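Local coordinates for Phenylalanine/tyrosine ammonia-lyase (Rhodosporidium toruloides, PDB 1Y2M), which catalyses the non-oxidative deamination of L-phenylalanine and L-tyrosine to trans-cinnamic and p-coumaric acid, releasing ammonium, at residues Gln547-Phe560 / Val622-Leu636. Residues are numbered along the deposited sequence; the frame is centred on the assembly and turned at random.
Sequences QFGPAIVSLIDQHF and VNAWKVAAAESAISL
The indole of W625 takes F560 over one face, CZ of F560 standing 3.3 Å from CG of W625 with the two rings oblique at 47°, while L555 O, I556 N and H559 CG lie at its edge, near its plane. H559 lays its imidazole over the backbone of W625, whose CA makes a CH-pi contact 3.8 Å from the ring centroid; the indole also turns its edge toward that face, an offset edge-to-face pair. The phenyl of F548 has S632 OG at its edge, in plane, and sets CZ 3.5 Å from CB of A633; L636 CD2 meets the same ring obliquely. This is knobs-into-holes packing of segments 547-560 and 622-636, nearly antiparallel on helices 506-560 and 619-646, far from the active-site residues; helix 593-611 packs against both, F601 meeting W625 edge-to-face. With CG anti to the backbone N (chi1 170°), W625 reaches across to the other helix. Cutting the indole back to an alanine would probably open a gap beneath F560 CZ and leave the bridging water without its NE1 partner. L555 pushes CD1 against CA of A629 at 3.7 Å, with CB of S632 also touching CD1. No direct hydrogen bond joins the two segments, but one water donates to I552 O at 3.1 Å and weakly accepts from W625 NE1.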
# COMPACT_ATOMS: atom_id res chain seq x y z
N GLN B 547 9.29 34.75 41.10
CA GLN B 547 8.94 36.05 41.64
C GLN B 547 7.49 36.16 42.07
O GLN B 547 7.16 36.86 43.01
CB GLN B 547 9.19 37.11 40.59
CG GLN B 547 10.66 37.44 40.49
CD GLN B 547 10.84 38.78 39.88
OE1 GLN B 547 10.55 39.84 40.51
NE2 GLN B 547 11.28 38.77 38.66
N PHE B 548 6.61 35.46 41.38
CA PHE B 548 5.22 35.63 41.67
C PHE B 548 4.72 34.90 42.91
O PHE B 548 3.83 35.41 43.62
CB PHE B 548 4.33 35.31 40.47
CG PHE B 548 3.00 36.00 40.57
CD1 PHE B 548 2.92 37.39 40.74
CD2 PHE B 548 1.86 35.28 40.55
CE1 PHE B 548 1.71 38.03 40.87
CE2 PHE B 548 0.64 35.89 40.68
CZ PHE B 548 0.55 37.27 40.84
N GLY B 549 5.28 33.72 43.20
CA GLY B 549 4.99 33.03 44.48
C GLY B 549 5.06 33.93 45.71
O GLY B 549 4.09 34.03 46.48
N PRO B 550 6.20 34.59 45.94
CA PRO B 550 6.32 35.57 47.00
C PRO B 550 5.37 36.76 46.92
O PRO B 550 4.89 37.27 47.95
CB PRO B 550 7.78 36.03 46.86
CG PRO B 550 8.46 34.85 46.31
CD PRO B 550 7.51 34.30 45.31
N ALA B 551 5.13 37.23 45.69
CA ALA B 551 4.23 38.37 45.45
C ALA B 551 2.80 38.07 45.92
O ALA B 551 2.12 38.93 46.50
CB ALA B 551 4.25 38.74 43.95
N ILE B 552 2.36 36.85 45.69
CA ILE B 552 1.03 36.38 46.13
C ILE B 552 0.92 36.47 47.64
O ILE B 552 -0.02 37.07 48.19
CB ILE B 552 0.79 34.94 45.68
CG1 ILE B 552 0.53 34.91 44.19
CG2 ILE B 552 -0.42 34.27 46.43
CD1 ILE B 552 0.71 33.55 43.57
N VAL B 553 1.89 35.88 48.30
CA VAL B 553 1.92 35.89 49.76
C VAL B 553 1.88 37.33 50.26
O VAL B 553 1.13 37.68 51.19
CB VAL B 553 3.17 35.15 50.28
CG1 VAL B 553 3.27 35.28 51.79
CG2 VAL B 553 3.13 33.68 49.85
N SER B 554 2.71 38.18 49.67
CA SER B 554 2.83 39.56 50.09
C SER B 554 1.54 40.34 49.95
O SER B 554 1.15 41.10 50.84
CB SER B 554 3.93 40.23 49.29
OG SER B 554 3.93 41.63 49.54
N LEU B 555 0.88 40.16 48.80
CA LEU B 555 -0.39 40.86 48.54
C LEU B 555 -1.48 40.37 49.47
O LEU B 555 -2.29 41.15 49.96
CB LEU B 555 -0.82 40.70 47.08
CG LEU B 555 -0.11 41.65 46.11
CD1 LEU B 555 -0.22 41.15 44.67
CD2 LEU B 555 -0.61 43.08 46.24
N ILE B 556 -1.51 39.06 49.71
CA ILE B 556 -2.43 38.48 50.69
C ILE B 556 -2.19 39.08 52.08
O ILE B 556 -3.12 39.41 52.82
CB ILE B 556 -2.30 36.94 50.72
CG1 ILE B 556 -3.08 36.30 49.56
CG2 ILE B 556 -2.76 36.35 52.03
CD1 ILE B 556 -2.93 34.79 49.49
N ASP B 557 -0.92 39.23 52.45
CA ASP B 557 -0.63 39.83 53.76
C ASP B 557 -1.06 41.27 53.84
O ASP B 557 -1.67 41.72 54.83
CB ASP B 557 0.86 39.74 54.08
CG ASP B 557 1.27 38.36 54.49
OD1 ASP B 557 0.39 37.57 54.89
OD2 ASP B 557 2.48 38.09 54.45
N GLN B 558 -0.73 42.02 52.79
CA GLN B 558 -1.05 43.41 52.74
C GLN B 558 -2.56 43.64 52.80
O GLN B 558 -3.02 44.53 53.54
CB GLN B 558 -0.48 44.03 51.48
CG GLN B 558 -0.78 45.50 51.31
CD GLN B 558 -0.26 46.07 49.98
OE1 GLN B 558 0.08 45.32 49.05
NE2 GLN B 558 -0.21 47.40 49.89
N HIS B 559 -3.32 42.84 52.06
CA HIS B 559 -4.77 43.10 51.94
C HIS B 559 -5.57 42.49 53.07
O HIS B 559 -6.53 43.09 53.53
CB HIS B 559 -5.28 42.65 50.55
CG HIS B 559 -4.85 43.56 49.46
ND1 HIS B 559 -5.62 44.60 49.01
CD2 HIS B 559 -3.66 43.68 48.81
CE1 HIS B 559 -4.97 45.27 48.08
NE2 HIS B 559 -3.77 44.73 47.94
N PHE B 560 -5.19 41.29 53.49
CA PHE B 560 -6.00 40.49 54.38
C PHE B 560 -5.36 40.19 55.71
O PHE B 560 -6.03 39.66 56.59
CB PHE B 560 -6.31 39.15 53.72
CG PHE B 560 -6.92 39.25 52.33
CD1 PHE B 560 -7.84 40.26 52.01
CD2 PHE B 560 -6.57 38.34 51.36
CE1 PHE B 560 -8.41 40.31 50.73
CE2 PHE B 560 -7.13 38.40 50.11
CZ PHE B 560 -8.05 39.37 49.81
N VAL B 622 -11.90 42.70 49.02
CA VAL B 622 -11.54 41.51 48.26
C VAL B 622 -11.37 41.87 46.79
O VAL B 622 -10.41 41.41 46.15
CB VAL B 622 -12.54 40.35 48.45
CG1 VAL B 622 -12.09 39.18 47.64
CG2 VAL B 622 -12.58 39.96 49.91
N ASN B 623 -12.25 42.69 46.25
CA ASN B 623 -12.12 43.05 44.83
C ASN B 623 -10.83 43.84 44.59
O ASN B 623 -10.16 43.70 43.56
CB ASN B 623 -13.34 43.84 44.36
CG ASN B 623 -13.40 44.01 42.83
OD1 ASN B 623 -13.28 43.05 42.08
ND2 ASN B 623 -13.65 45.24 42.40
N ALA B 624 -10.49 44.69 45.55
CA ALA B 624 -9.24 45.49 45.48
C ALA B 624 -8.00 44.62 45.43
O ALA B 624 -7.08 44.88 44.67
CB ALA B 624 -9.17 46.44 46.64
N TRP B 625 -7.97 43.59 46.28
CA TRP B 625 -6.91 42.60 46.24
C TRP B 625 -6.83 41.95 44.86
O TRP B 625 -5.75 41.87 44.24
CB TRP B 625 -7.17 41.55 47.32
CG TRP B 625 -6.29 40.40 47.19
CD1 TRP B 625 -4.98 40.32 47.56
CD2 TRP B 625 -6.62 39.13 46.62
NE1 TRP B 625 -4.47 39.08 47.27
CE2 TRP B 625 -5.46 38.33 46.68
CE3 TRP B 625 -7.77 38.59 46.02
CZ2 TRP B 625 -5.43 37.03 46.21
CZ3 TRP B 625 -7.73 37.29 45.58
CH2 TRP B 625 -6.58 36.53 45.67
N LYS B 626 -7.98 41.48 44.37
CA LYS B 626 -8.08 40.87 43.06
C LYS B 626 -7.46 41.74 41.95
O LYS B 626 -6.69 41.29 41.10
CB LYS B 626 -9.56 40.55 42.76
CG LYS B 626 -9.83 39.96 41.38
CD LYS B 626 -10.04 41.02 40.31
CE LYS B 626 -10.59 40.41 39.02
NZ LYS B 626 -11.03 41.45 38.03
N VAL B 627 -7.83 43.02 41.95
CA VAL B 627 -7.35 43.93 40.92
C VAL B 627 -5.84 44.16 41.09
O VAL B 627 -5.06 44.10 40.11
CB VAL B 627 -8.16 45.24 40.93
CG1 VAL B 627 -7.51 46.25 40.02
CG2 VAL B 627 -9.60 44.97 40.45
N ALA B 628 -5.41 44.42 42.32
CA ALA B 628 -3.97 44.66 42.55
C ALA B 628 -3.17 43.43 42.19
O ALA B 628 -2.09 43.51 41.60
CB ALA B 628 -3.71 45.05 43.98
N ALA B 629 -3.68 42.24 42.51
CA ALA B 629 -2.94 41.05 42.22
C ALA B 629 -2.83 40.82 40.72
O ALA B 629 -1.76 40.43 40.23
CB ALA B 629 -3.55 39.89 42.90
N ALA B 630 -3.93 41.01 40.00
CA ALA B 630 -3.89 40.87 38.54
C ALA B 630 -2.89 41.87 37.92
O ALA B 630 -2.10 41.51 37.03
CB ALA B 630 -5.25 41.05 37.96
N GLU B 631 -2.95 43.13 38.36
CA GLU B 631 -2.04 44.18 37.83
C GLU B 631 -0.60 43.80 38.08
O GLU B 631 0.28 43.96 37.20
CB GLU B 631 -2.37 45.55 38.42
CG GLU B 631 -3.63 46.13 37.83
CD GLU B 631 -4.07 47.38 38.55
OE1 GLU B 631 -3.47 47.70 39.61
OE2 GLU B 631 -5.03 48.04 38.07
N SER B 632 -0.36 43.27 39.26
CA SER B 632 0.97 42.82 39.64
C SER B 632 1.45 41.70 38.72
O SER B 632 2.60 41.69 38.26
CB SER B 632 0.97 42.39 41.12
OG SER B 632 2.21 41.80 41.48
N ALA B 633 0.59 40.71 38.46
CA ALA B 633 0.96 39.61 37.57
C ALA B 633 1.20 40.06 36.12
O ALA B 633 2.13 39.58 35.45
CB ALA B 633 -0.07 38.52 37.62
N ILE B 634 0.38 41.00 35.67
CA ILE B 634 0.53 41.54 34.33
C ILE B 634 1.89 42.27 34.21
O ILE B 634 2.68 42.01 33.27
CB ILE B 634 -0.64 42.48 34.01
CG1 ILE B 634 -1.96 41.64 33.92
CG2 ILE B 634 -0.38 43.25 32.70
CD1 ILE B 634 -3.24 42.40 34.01
N SER B 635 2.20 43.14 35.16
CA SER B 635 3.50 43.82 35.16
C SER B 635 4.64 42.88 35.27
O SER B 635 5.63 43.02 34.57
CB SER B 635 3.62 44.84 36.30
OG SER B 635 2.49 45.68 36.25
N LEU B 636 4.55 41.93 36.19
CA LEU B 636 5.66 41.00 36.35
C LEU B 636 5.91 40.18 35.06
O LEU B 636 7.04 39.95 34.65
CB LEU B 636 5.39 40.07 37.52
CG LEU B 636 6.44 39.02 37.89
CD1 LEU B 636 7.83 39.65 38.09
CD2 LEU B 636 6.02 38.32 39.17
O HOH W 1 -2.24 37.92 46.26